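Local coordinates for LPXTG-motif cell wall anchor domain protein (Mobiluncus mulieris, PDB 5U5O) that probably serves as a giant cell-surface adhesin of the bacterium, its Ig-like domains braced by intramolecular disulfide, isopeptide and ester cross-links, at residues L171-K175 / C228-E232. Residues are numbered along the deposited sequence; the frame is centred on the assembly and turned at random.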
# COMPACT_ATOMS: atom_id res chain seq x y z
N LEU A 171 -15.53 -2.82 -9.23
CA LEU A 171 -16.97 -2.63 -9.36
C LEU A 171 -17.38 -2.97 -10.76
O LEU A 171 -16.99 -2.31 -11.72
CB LEU A 171 -17.34 -1.20 -9.02
CG LEU A 171 -18.82 -0.81 -9.12
CD1 LEU A 171 -19.77 -1.69 -8.32
CD2 LEU A 171 -18.94 0.63 -8.68
N LYS A 172 -18.24 -3.99 -10.87
CA LYS A 172 -18.87 -4.35 -12.12
C LYS A 172 -20.27 -3.80 -12.11
O LYS A 172 -20.99 -3.95 -11.12
CB LYS A 172 -18.92 -5.87 -12.31
CG LYS A 172 -19.49 -6.30 -13.65
CD LYS A 172 -19.81 -7.79 -13.71
CE LYS A 172 -18.56 -8.63 -13.63
NZ LYS A 172 -18.83 -10.05 -14.00
N LEU A 173 -20.69 -3.23 -13.22
CA LEU A 173 -22.05 -2.70 -13.39
C LEU A 173 -22.61 -3.34 -14.62
O LEU A 173 -22.02 -3.31 -15.68
CB LEU A 173 -22.00 -1.17 -13.58
CG LEU A 173 -23.37 -0.51 -13.79
CD1 LEU A 173 -24.33 -0.70 -12.61
CD2 LEU A 173 -23.17 0.97 -14.13
N THR A 174 -23.82 -3.90 -14.49
CA THR A 174 -24.59 -4.52 -15.58
C THR A 174 -25.91 -3.75 -15.71
O THR A 174 -26.49 -3.35 -14.69
CB THR A 174 -24.89 -6.00 -15.26
OG1 THR A 174 -23.65 -6.70 -15.10
CG2 THR A 174 -25.69 -6.69 -16.36
N LYS A 175 -26.34 -3.51 -16.94
CA LYS A 175 -27.63 -2.85 -17.20
C LYS A 175 -28.68 -3.87 -17.63
O LYS A 175 -28.43 -4.67 -18.52
CB LYS A 175 -27.52 -1.81 -18.33
CG LYS A 175 -28.78 -0.95 -18.50
CD LYS A 175 -29.05 -0.15 -17.25
CE LYS A 175 -29.96 1.05 -17.37
NZ LYS A 175 -31.39 0.68 -17.55
N CYS A 228 -18.05 4.35 -3.60
CA CYS A 228 -18.20 4.55 -5.02
C CYS A 228 -19.66 5.00 -5.30
O CYS A 228 -20.62 4.41 -4.72
CB CYS A 228 -17.93 3.24 -5.66
SG CYS A 228 -18.53 2.97 -7.32
N THR A 229 -19.85 5.97 -6.17
CA THR A 229 -21.17 6.40 -6.61
C THR A 229 -21.35 5.99 -8.05
O THR A 229 -20.42 5.99 -8.87
CB THR A 229 -21.40 7.90 -6.40
OG1 THR A 229 -20.46 8.67 -7.16
CG2 THR A 229 -21.28 8.28 -4.93
N ILE A 230 -22.60 5.62 -8.36
CA ILE A 230 -23.01 5.28 -9.71
C ILE A 230 -24.16 6.23 -10.03
O ILE A 230 -25.15 6.29 -9.28
CB ILE A 230 -23.53 3.81 -9.76
CG1 ILE A 230 -22.45 2.84 -9.30
CG2 ILE A 230 -23.96 3.45 -11.17
CD1 ILE A 230 -22.97 1.47 -8.96
N SER A 231 -24.07 6.91 -11.17
CA SER A 231 -25.06 7.90 -11.59
C SER A 231 -25.46 7.60 -13.01
O SER A 231 -24.60 7.59 -13.91
CB SER A 231 -24.45 9.31 -11.57
OG SER A 231 -23.93 9.65 -10.30
N GLU A 232 -26.74 7.34 -13.23
CA GLU A 232 -27.26 7.16 -14.58
C GLU A 232 -27.83 8.46 -15.11
O GLU A 232 -28.44 9.22 -14.38
CB GLU A 232 -28.38 6.10 -14.59
CG GLU A 232 -28.73 5.65 -15.99
CD GLU A 232 -29.74 4.53 -16.04
OE1 GLU A 232 -29.97 3.85 -15.01
OE2 GLU A 232 -30.27 4.35 -17.15
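One end of the isopeptide cross-link of an Ig-like adhesin domain lies in this contact: Lys175, whose NZ is covalently joined to CG of Asn288, faces Glu232 across the domain interior. The Lys175 chain bends at chi2 (62°) and again at chi4 (73°), which brings its end toward the other strand, where it crosses the extended Glu232 side chain at about a right angle. CE of Lys175 approaches from above the carboxylate plane at a tilt, 3.3 Å from OE2 of Glu232. NZ of Lys175 lies 3.9 Å from that same OE2. An acidic side chain buried beside a Lys-Asn bond is the arrangement familiar from isopeptide-containing adhesin domains, and Tyr194 packs against the lysine end.

The domain illustrates how a beta sandwich is filled. Strands 171-175 and 228-232 belong to facing sheets and run in nearly the same direction, 18° apart with axes 10.3 Å apart at closest, so side chains alone join them. Ile230 shares its two branches between two leucines: CG2 of Ile230 meets CD2 of Leu173 at 3.9 Å, the two side chains passing in opposite senses, while CD1 of Ile230 lies 4.1 Å from CD2 of Leu171. Phe249 and Phe196 extend this apolar layer. Opposite Leu171, Cys228, one half of the disulfide with Cys200, is modelled in two conformers, and the very short approach of its SG to CD2 of Leu171 is doubtful.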